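Local structure of Cag pathogenicity island protein (Cag10) (Helicobacter pylori 26695, 6IQT) at residues A29-D32 / S33-K37; S49-D52 / R53-L57; F73-N76 / I77-F80. The protein is the VirB8 homologue CagV of the Cag type IV secretion system and probably serves as a membrane-anchored assembly component, this chain being its soluble VirB8 domain. All blocks are in the same frame, centred on the assembly; numbering follows the deposited sequence.

Interaction 1. Residues A29-D32 / S33-K37; sequences AVVD and SATSK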
ATOM      1  N   ALA A  29       3.300  21.145  -7.356  1.00 39.45           N
ATOM      2  CA  ALA A  29       2.138  21.853  -7.867  1.00 30.35           C
ATOM      3  C   ALA A  29       1.670  20.892  -8.943  1.00 24.33           C
ATOM      4  O   ALA A  29       0.568  20.347  -8.859  1.00 26.20           O
ATOM      5  CB  ALA A  29       2.417  23.256  -8.434  1.00 34.34           C
ATOM      6  N   VAL A  30       2.550  20.621  -9.914  1.00 22.91           N
ATOM      7  CA  VAL A  30       2.207  19.682 -10.983  1.00 27.83           C
ATOM      8  C   VAL A  30       2.132  18.261 -10.432  1.00 22.39           C
ATOM      9  O   VAL A  30       1.202  17.509 -10.743  1.00 22.23           O
ATOM     10  CB  VAL A  30       3.216  19.789 -12.148  1.00 24.84           C
ATOM     11  CG1 VAL A  30       3.061  18.617 -13.104  1.00 29.30           C
ATOM     12  CG2 VAL A  30       3.024  21.092 -12.901  1.00 25.90           C
ATOM     13  N   VAL A  31       3.102  17.876  -9.599  1.00 20.82           N
ATOM     14  CA  VAL A  31       3.075  16.546  -8.994  1.00 24.45           C
ATOM     15  C   VAL A  31       1.803  16.373  -8.175  1.00 19.62           C
ATOM     16  O   VAL A  31       1.108  15.351  -8.270  1.00 23.08           O
ATOM     17  CB  VAL A  31       4.339  16.316  -8.137  1.00 23.36           C
ATOM     18  CG1 VAL A  31       4.151  15.127  -7.183  1.00 23.22           C
ATOM     19  CG2 VAL A  31       5.553  16.061  -9.028  1.00 20.77           C
ATOM     20  N   ASP A  32       1.479  17.377  -7.364  1.00 20.55           N
ATOM     21  CA  ASP A  32       0.330  17.263  -6.472  1.00 25.13           C
ATOM     22  C   ASP A  32      -0.978  17.209  -7.256  1.00 26.94           C
ATOM     23  O   ASP A  32      -1.880  16.445  -6.896  1.00 23.07           O
ATOM     24  CB  ASP A  32       0.323  18.422  -5.466  1.00 25.44           C
ATOM     25  CG  ASP A  32       1.484  18.326  -4.442  1.00 33.06           C
ATOM     26  OD1 ASP A  32       2.274  17.365  -4.475  1.00 31.27           O
ATOM     27  OD2 ASP A  32       1.599  19.216  -3.581  1.00 43.10           O
ATOM     28  N   SER A  33      -1.101  18.010  -8.328  1.00 23.60           N
ATOM     29  CA  SER A  33      -2.296  17.962  -9.176  1.00 25.67           C
ATOM     30  C   SER A  33      -2.438  16.613  -9.871  1.00 22.11           C
ATOM     31  O   SER A  33      -3.546  16.061  -9.967  1.00 20.94           O
ATOM     32  CB  SER A  33      -2.250  19.077 -10.231  1.00 25.94           C
ATOM     33  OG  SER A  33      -2.234  20.352  -9.615  1.00 41.06           O
ATOM     34  N   ALA A  34      -1.339  16.098 -10.426  1.00 20.41           N
ATOM     35  CA  ALA A  34      -1.387  14.795 -11.085  1.00 23.14           C
ATOM     36  C   ALA A  34      -1.760  13.698 -10.097  1.00 26.56           C
ATOM     37  O   ALA A  34      -2.569  12.806 -10.406  1.00 21.74           O
ATOM     38  CB  ALA A  34      -0.029  14.494 -11.744  1.00 19.41           C
ATOM     39  N   THR A  35      -1.195  13.762  -8.891  1.00 24.08           N
ATOM     40  CA  THR A  35      -1.465  12.743  -7.887  1.00 22.96           C
ATOM     41  C   THR A  35      -2.930  12.768  -7.467  1.00 19.90           C
ATOM     42  O   THR A  35      -3.549  11.715  -7.302  1.00 22.67           O
ATOM     43  CB  THR A  35      -0.544  12.935  -6.677  1.00 21.22           C
ATOM     44  OG1 THR A  35       0.818  12.837  -7.111  1.00 23.24           O
ATOM     45  CG2 THR A  35      -0.781  11.845  -5.639  1.00 25.11           C
ATOM     46  N   SER A  36      -3.503  13.962  -7.318  1.00 20.03           N
ATOM     47  CA  SER A  36      -4.906  14.070  -6.948  1.00 26.53           C
ATOM     48  C   SER A  36      -5.809  13.499  -8.039  1.00 25.37           C
ATOM     49  O   SER A  36      -6.788  12.796  -7.746  1.00 22.73           O
ATOM     50  CB  SER A  36      -5.241  15.533  -6.660  1.00 27.57           C
ATOM     51  OG  SER A  36      -6.615  15.673  -6.398  1.00 40.61           O
ATOM     52  N   LYS A  37      -5.491  13.789  -9.302  1.00 21.22           N
ATOM     53  CA  LYS A  37      -6.268  13.233 -10.407  1.00 23.15           C
ATOM     54  C   LYS A  37      -6.150  11.711 -10.447  1.00 23.80           C
ATOM     55  O   LYS A  37      -7.146  11.003 -10.646  1.00 22.39           O
ATOM     56  CB  LYS A  37      -5.800  13.852 -11.724  1.00 20.94           C
ATOM     57  CG  LYS A  37      -6.730  13.565 -12.937  1.00 27.86           C
ATOM     58  CD  LYS A  37      -8.197  13.700 -12.535  1.00 39.87           C
ATOM     59  CE  LYS A  37      -9.116  13.843 -13.752  1.00 50.36           C
ATOM     60  NZ  LYS A  37     -10.539  14.040 -13.354  1.00 48.35           N
TER
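Ala29 and Ser33 meet at the start of helix 30-43, the first helix of the modelled chain, in the VirB8 domain, which belongs to the NTF2-like clan. Ala29 sits at the N-cap position and has no side-chain group to cap with. The contact is local, within the first turns of one helix.

Four backbone bonds of i to i+4 type start the helix. Ala34 N donates to Val30 O at 2.9 Å, and Ser36 N donates to Asp32 O at 3.0 Å. Ser33 N and Thr35 N bond to Ala29 O and Val31 O in the same pattern.

Two hydroxyls add a second bond to these carbonyls. Ser33 OG donates to Ala29 O at 2.9 Å. It arrives from the opposite face of the carbonyl plane to Ser33 N, and the two donors hold the oxygen between them. Thr35 OG1 donates to Val31 O at 2.8 Å, from well above the carbonyl plane. The Thr35 hydroxyl lies beside its own backbone N (chi1 -60°), which turns it back along the helix.

The apolar side of the helix faces the sheet. Val31 and Thr35 lie side by side over Leu107, with Val31 also on Tyr135 and Phe137, and Thr35 on Phe109 and Ile133. Asp32 OD1 forms a salt bridge with Arg96 of strand 84-98. Between the two buried neighbours, Val31 CG1 stands 4.0 Å from Thr35 OG1.

Interaction 2. Residues S49-D52 / R53-L57; sequences SLRD and RKDQL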
ATOM      1  N   SER A  49     -19.279   6.300 -16.598  1.00 39.80           N
ATOM      2  CA  SER A  49     -18.155   6.736 -17.422  1.00 35.03           C
ATOM      3  C   SER A  49     -16.973   5.772 -17.344  1.00 32.62           C
ATOM      4  O   SER A  49     -15.815   6.200 -17.441  1.00 30.31           O
ATOM      5  CB  SER A  49     -17.698   8.142 -17.005  1.00 43.18           C
ATOM      6  OG  SER A  49     -17.536   8.228 -15.585  1.00 32.77           O
ATOM      7  N   LEU A  50     -17.240   4.466 -17.197  1.00 32.42           N
ATOM      8  CA  LEU A  50     -16.188   3.518 -16.822  1.00 25.75           C
ATOM      9  C   LEU A  50     -15.109   3.404 -17.888  1.00 24.02           C
ATOM     10  O   LEU A  50     -13.919   3.342 -17.563  1.00 26.88           O
ATOM     11  CB  LEU A  50     -16.790   2.140 -16.533  1.00 28.78           C
ATOM     12  CG  LEU A  50     -17.485   2.004 -15.180  1.00 36.36           C
ATOM     13  CD1 LEU A  50     -18.079   0.600 -15.016  1.00 32.62           C
ATOM     14  CD2 LEU A  50     -16.491   2.310 -14.075  1.00 39.42           C
ATOM     15  N   ARG A  51     -15.493   3.365 -19.167  1.00 26.10           N
ATOM     16  CA  ARG A  51     -14.492   3.224 -20.222  1.00 25.94           C
ATOM     17  C   ARG A  51     -13.549   4.420 -20.247  1.00 25.65           C
ATOM     18  O   ARG A  51     -12.329   4.256 -20.362  1.00 28.70           O
ATOM     19  CB  ARG A  51     -15.157   3.057 -21.594  1.00 31.37           C
ATOM     20  CG  ARG A  51     -14.161   3.059 -22.777  1.00 32.58           C
ATOM     21  CD  ARG A  51     -14.215   4.392 -23.547  1.00 39.24           C
ATOM     22  NE  ARG A  51     -13.474   4.374 -24.812  1.00 47.88           N
ATOM     23  CZ  ARG A  51     -13.764   5.149 -25.857  1.00 42.22           C
ATOM     24  NH1 ARG A  51     -14.784   6.001 -25.800  1.00 41.16           N
ATOM     25  NH2 ARG A  51     -13.045   5.074 -26.968  1.00 45.35           N
ATOM     26  N   ASP A  52     -14.106   5.634 -20.177  1.00 25.79           N
ATOM     27  CA  ASP A  52     -13.266   6.831 -20.164  1.00 31.42           C
ATOM     28  C   ASP A  52     -12.393   6.863 -18.912  1.00 29.64           C
ATOM     29  O   ASP A  52     -11.224   7.274 -18.971  1.00 27.67           O
ATOM     30  CB  ASP A  52     -14.134   8.093 -20.255  1.00 33.08           C
ATOM     31  CG  ASP A  52     -14.937   8.188 -21.575  1.00 41.54           C
ATOM     32  OD1 ASP A  52     -14.522   7.589 -22.593  1.00 36.63           O
ATOM     33  OD2 ASP A  52     -15.981   8.883 -21.593  1.00 40.97           O
ATOM     34  N   ARG A  53     -12.937   6.415 -17.772  1.00 25.35           N
ATOM     35  CA  ARG A  53     -12.153   6.364 -16.535  1.00 26.11           C
ATOM     36  C   ARG A  53     -10.950   5.440 -16.682  1.00 26.44           C
ATOM     37  O   ARG A  53      -9.829   5.808 -16.319  1.00 26.14           O
ATOM     38  CB  ARG A  53     -13.023   5.925 -15.349  1.00 25.09           C
ATOM     39  CG  ARG A  53     -12.213   5.811 -14.023  1.00 30.36           C
ATOM     40  CD  ARG A  53     -13.037   5.256 -12.859  1.00 26.24           C
ATOM     41  NE  ARG A  53     -14.177   6.119 -12.580  1.00 32.47           N
ATOM     42  CZ  ARG A  53     -14.141   7.175 -11.767  1.00 37.62           C
ATOM     43  NH1 ARG A  53     -13.022   7.505 -11.110  1.00 26.00           N
ATOM     44  NH2 ARG A  53     -15.236   7.902 -11.607  1.00 31.57           N
ATOM     45  N   LYS A  54     -11.150   4.243 -17.247  1.00 25.30           N
ATOM     46  CA  LYS A  54     -10.031   3.320 -17.435  1.00 22.65           C
ATOM     47  C   LYS A  54      -8.980   3.886 -18.391  1.00 23.51           C
ATOM     48  O   LYS A  54      -7.776   3.747 -18.149  1.00 25.89           O
ATOM     49  CB  LYS A  54     -10.540   1.952 -17.928  1.00 30.07           C
ATOM     50  CG  LYS A  54      -9.430   0.958 -18.295  1.00 36.40           C
ATOM     51  CD  LYS A  54      -9.152   0.953 -19.813  1.00 45.52           C
ATOM     52  CE  LYS A  54      -8.097  -0.087 -20.207  1.00 53.22           C
ATOM     53  NZ  LYS A  54      -7.701  -0.066 -21.641  1.00 56.95           N
ATOM     54  N   ASP A  55      -9.411   4.511 -19.489  1.00 25.79           N
ATOM     55  CA  ASP A  55      -8.459   5.086 -20.441  1.00 29.99           C
ATOM     56  C   ASP A  55      -7.617   6.191 -19.804  1.00 28.81           C
ATOM     57  O   ASP A  55      -6.404   6.279 -20.045  1.00 28.71           O
ATOM     58  CB  ASP A  55      -9.202   5.648 -21.658  1.00 33.18           C
ATOM     59  CG  ASP A  55      -9.613   4.572 -22.654  1.00 56.09           C
ATOM     60  OD1 ASP A  55      -8.990   3.485 -22.666  1.00 70.73           O
ATOM     61  OD2 ASP A  55     -10.563   4.825 -23.432  1.00 56.97           O
ATOM     62  N   GLN A  56      -8.245   7.066 -19.019  1.00 28.79           N
ATOM     63  CA  GLN A  56      -7.487   8.134 -18.364  1.00 24.98           C
ATOM     64  C   GLN A  56      -6.522   7.564 -17.331  1.00 24.85           C
ATOM     65  O   GLN A  56      -5.345   7.940 -17.294  1.00 22.33           O
ATOM     66  CB  GLN A  56      -8.446   9.136 -17.733  1.00 23.10           C
ATOM     67  CG  GLN A  56      -9.110  10.061 -18.770  1.00 30.81           C
ATOM     68  CD  GLN A  56      -9.751  11.283 -18.122  1.00 33.18           C
ATOM     69  OE1 GLN A  56      -9.340  11.705 -17.040  1.00 34.00           O
ATOM     70  NE2 GLN A  56     -10.765  11.842 -18.771  1.00 38.87           N
ATOM     71  N   LEU A  57      -6.996   6.627 -16.504  1.00 21.92           N
ATOM     72  CA  LEU A  57      -6.139   5.998 -15.501  1.00 24.18           C
ATOM     73  C   LEU A  57      -4.878   5.390 -16.122  1.00 29.12           C
ATOM     74  O   LEU A  57      -3.761   5.596 -15.626  1.00 25.63           O
ATOM     75  CB  LEU A  57      -6.943   4.929 -14.755  1.00 24.98           C
ATOM     76  CG  LEU A  57      -6.179   4.071 -13.749  1.00 31.50           C
ATOM     77  CD1 LEU A  57      -5.515   4.953 -12.711  1.00 29.82           C
ATOM     78  CD2 LEU A  57      -7.125   3.077 -13.071  1.00 29.52           C
TER
HETATM   79  O   HOH W   1     -16.565   6.076 -14.045  1.00 32.38           O
HETATM   80  O   HOH W   2     -12.040   7.549 -23.515  1.00 34.07           O
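Ser49 O accepts from Arg53 N at 2.9 Å, and Leu50, Arg51 and Asp52 bond in the same way to Lys54, Asp55 and Gln56, so that helix 50-59 starts with regular i to i+4 turns. Ser49 holds the N-cap position, but its side chain makes no capping bond.

The surface of this VirB8-domain helix carries a salt-bridge network of Arg51, Asp52, Lys54 and Asp55. Arg51 NE pairs with Asp55 OD2 at 3.3 Å, one turn on. The arginine chain leaves with CG anti to the backbone N and bends at its second torsion (chi2 -105°), which carries the guanidinium to where NE can meet Asp55. The guanidinium and carboxylate planes are 65° apart, so the two groups do not meet as a flat pair. Arg51 NH1 also pairs with Asp52 OD1, and Lys54 NZ reaches Asp55 OD1 in a long salt bridge. Water 2 donates to both Asp52 OD1 and Asp55 OD2. It also lies over one face of the Arg51 guanidinium, toward the rim.

Arg53 turns to another side, toward Ser46, and its NH1 makes a weak hydrogen bond to Leu41 O of helix 30-43. Leu50 packs on Tyr45. Water 1 lies in the plane of the Arg53 guanidinium at its edge. It accepts from Arg53 NE at 2.8 Å and is hydrogen-bonded to Ser49 OG at 2.8 Å.

Interaction 3. Residues F73-N76 / I77-F80; sequences FNEN and IRQF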
ATOM      1  N   PHE A  73      -9.067  -1.239 -10.542  1.00 27.81           N
ATOM      2  CA  PHE A  73     -10.240  -0.760 -11.266  1.00 30.46           C
ATOM      3  C   PHE A  73     -11.327  -1.833 -11.299  1.00 30.57           C
ATOM      4  O   PHE A  73     -12.492  -1.566 -10.980  1.00 29.58           O
ATOM      5  CB  PHE A  73      -9.798  -0.345 -12.676  1.00 32.19           C
ATOM      6  CG  PHE A  73     -10.916   0.091 -13.595  1.00 34.93           C
ATOM      7  CD1 PHE A  73     -11.413   1.383 -13.545  1.00 35.87           C
ATOM      8  CD2 PHE A  73     -11.414  -0.774 -14.559  1.00 40.74           C
ATOM      9  CE1 PHE A  73     -12.417   1.801 -14.406  1.00 36.29           C
ATOM     10  CE2 PHE A  73     -12.419  -0.364 -15.427  1.00 43.61           C
ATOM     11  CZ  PHE A  73     -12.923   0.929 -15.349  1.00 36.41           C
ATOM     12  N   ASN A  74     -10.948  -3.067 -11.659  1.00 27.20           N
ATOM     13  CA  ASN A  74     -11.932  -4.150 -11.762  1.00 33.10           C
ATOM     14  C   ASN A  74     -12.540  -4.503 -10.411  1.00 34.25           C
ATOM     15  O   ASN A  74     -13.714  -4.892 -10.345  1.00 34.91           O
ATOM     16  CB  ASN A  74     -11.295  -5.395 -12.385  1.00 25.89           C
ATOM     17  CG  ASN A  74     -11.061  -5.248 -13.884  1.00 36.02           C
ATOM     18  OD1 ASN A  74     -11.747  -4.479 -14.561  1.00 36.45           O
ATOM     19  ND2 ASN A  74     -10.083  -5.970 -14.403  1.00 38.93           N
ATOM     20  N   GLU A  75     -11.766  -4.383  -9.325  1.00 29.79           N
ATOM     21  CA  GLU A  75     -12.320  -4.638  -7.998  1.00 30.79           C
ATOM     22  C   GLU A  75     -13.407  -3.622  -7.636  1.00 34.78           C
ATOM     23  O   GLU A  75     -14.432  -3.985  -7.040  1.00 32.61           O
ATOM     24  CB  GLU A  75     -11.189  -4.644  -6.965  1.00 43.31           C
ATOM     25  CG  GLU A  75     -11.502  -5.390  -5.656  1.00 57.43           C
ATOM     26  CD  GLU A  75     -12.365  -6.639  -5.849  1.00 63.95           C
ATOM     27  OE1 GLU A  75     -13.368  -6.783  -5.114  1.00 63.55           O
ATOM     28  OE2 GLU A  75     -12.042  -7.481  -6.721  1.00 65.50           O
ATOM     29  N   ASN A  76     -13.222  -2.345  -8.004  1.00 30.77           N
ATOM     30  CA  ASN A  76     -14.289  -1.364  -7.782  1.00 27.33           C
ATOM     31  C   ASN A  76     -15.560  -1.735  -8.543  1.00 36.06           C
ATOM     32  O   ASN A  76     -16.677  -1.576  -8.028  1.00 34.30           O
ATOM     33  CB  ASN A  76     -13.845   0.044  -8.212  1.00 39.58           C
ATOM     34  CG  ASN A  76     -12.791   0.659  -7.294  1.00 45.97           C
ATOM     35  OD1 ASN A  76     -12.579   0.217  -6.166  1.00 42.22           O
ATOM     36  ND2 ASN A  76     -12.130   1.701  -7.788  1.00 40.19           N
ATOM     37  N   ILE A  77     -15.415  -2.170  -9.795  1.00 30.97           N
ATOM     38  CA  ILE A  77     -16.584  -2.565 -10.570  1.00 33.38           C
ATOM     39  C   ILE A  77     -17.325  -3.686  -9.858  1.00 36.08           C
ATOM     40  O   ILE A  77     -18.554  -3.660  -9.733  1.00 39.71           O
ATOM     41  CB  ILE A  77     -16.177  -2.993 -11.992  1.00 38.87           C
ATOM     42  CG1 ILE A  77     -15.419  -1.867 -12.699  1.00 33.72           C
ATOM     43  CG2 ILE A  77     -17.420  -3.427 -12.795  1.00 39.49           C
ATOM     44  CD1 ILE A  77     -14.985  -2.220 -14.092  1.00 34.29           C
ATOM     45  N   ARG A  78     -16.579  -4.682  -9.370  1.00 34.31           N
ATOM     46  CA  ARG A  78     -17.201  -5.877  -8.800  1.00 45.64           C
ATOM     47  C   ARG A  78     -18.037  -5.549  -7.572  1.00 45.83           C
ATOM     48  O   ARG A  78     -19.088  -6.161  -7.344  1.00 49.13           O
ATOM     49  CB  ARG A  78     -16.131  -6.906  -8.440  1.00 37.79           C
ATOM     50  CG  ARG A  78     -15.532  -7.582  -9.642  1.00 42.12           C
ATOM     51  CD  ARG A  78     -14.911  -8.909  -9.261  1.00 49.21           C
ATOM     52  NE  ARG A  78     -13.468  -8.967  -9.509  1.00 59.93           N
ATOM     53  CZ  ARG A  78     -12.891  -8.895 -10.708  1.00 57.89           C
ATOM     54  NH1 ARG A  78     -13.615  -8.730 -11.811  1.00 53.96           N
ATOM     55  NH2 ARG A  78     -11.575  -8.974 -10.804  1.00 58.91           N
ATOM     56  N   GLN A  79     -17.587  -4.590  -6.770  1.00 42.40           N
ATOM     57  CA  GLN A  79     -18.229  -4.310  -5.496  1.00 42.68           C
ATOM     58  C   GLN A  79     -19.257  -3.191  -5.564  1.00 47.38           C
ATOM     59  O   GLN A  79     -20.271  -3.267  -4.863  1.00 40.35           O
ATOM     60  CB  GLN A  79     -17.165  -3.994  -4.442  1.00 39.62           C
ATOM     61  CG  GLN A  79     -16.155  -5.154  -4.227  1.00 45.04           C
ATOM     62  CD  GLN A  79     -16.806  -6.567  -4.153  1.00 52.06           C
ATOM     63  OE1 GLN A  79     -17.949  -6.722  -3.705  1.00 54.55           O
ATOM     64  NE2 GLN A  79     -16.055  -7.598  -4.571  1.00 41.71           N
ATOM     65  N   PHE A  80     -19.055  -2.186  -6.426  1.00 35.44           N
ATOM     66  CA  PHE A  80     -19.979  -1.062  -6.504  1.00 34.47           C
ATOM     67  C   PHE A  80     -21.068  -1.226  -7.565  1.00 39.21           C
ATOM     68  O   PHE A  80     -22.138  -0.622  -7.423  1.00 43.98           O
ATOM     69  CB  PHE A  80     -19.209   0.230  -6.776  1.00 37.40           C
ATOM     70  CG  PHE A  80     -18.185   0.559  -5.737  1.00 38.26           C
ATOM     71  CD1 PHE A  80     -18.430   0.324  -4.388  1.00 42.08           C
ATOM     72  CD2 PHE A  80     -16.967   1.097  -6.109  1.00 33.08           C
ATOM     73  CE1 PHE A  80     -17.468   0.637  -3.424  1.00 41.98           C
ATOM     74  CE2 PHE A  80     -16.001   1.405  -5.159  1.00 40.26           C
ATOM     75  CZ  PHE A  80     -16.249   1.178  -3.817  1.00 39.65           C
TER
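Glu75 reaches forward to two residues, one with each carboxylate oxygen. Gln79 NE2 donates to Glu75 OE1 at 2.9 Å. The donor meets OE1 nearly along its C-O axis, and OE1 lies close to the amide plane of Gln79. The carboxylate and amide planes are 28° apart. Glu75 OE2 faces Arg78 NE at 3.5 Å, a salt bridge with a weak hydrogen bond, and there the two planes stand 68° apart. The bend of Glu75 at its second torsion (chi2 36°) carries the carboxylate toward both partners. The Arg78 guanidinium has Asn74 O over one face, toward its rim. Ile77 CD1 meets Phe73 CE2 at 3.4 Å. Asn76 and Phe80 lie side by side, with Asn76 OD1 3.8 Å from Phe80 CE2.

Beneath these groups run the i to i+4 backbone bonds of helix 66-80. This is the third helix of the modelled chain in the NTF2-like VirB8 domain, whose helices accompany an antiparallel sheet. Phe80 N donates to Asn76 O at 2.9 Å, near the end of the helix.

Further out, the Phe80 ring meets that of Tyr45, and Asn76 ND2 makes a weak hydrogen bond to Leu42 O. Asn74 packs on Met120 of the second subunit.

The three interactions come in series along the chain, one on each of the successive helices 30-43, 50-59 and 66-80. All precede the four-stranded antiparallel sheet. Interaction 1 lies against that sheet. Its centre is about 18 Å from that of interaction 2 and about 24 Å from that of interaction 3, which is on the opposite side of the chain's centre. Interactions 2 and 3 are closer, with centres about 13 Å apart, and join where Phe73 packs against Leu50, Arg53 and Lys54. Lys37 and Gln56 touch between interactions 1 and 2. Helix 50-59 thus links the other two contacts, although interactions 1 and 3 do not touch. Interaction 3 reaches the second subunit.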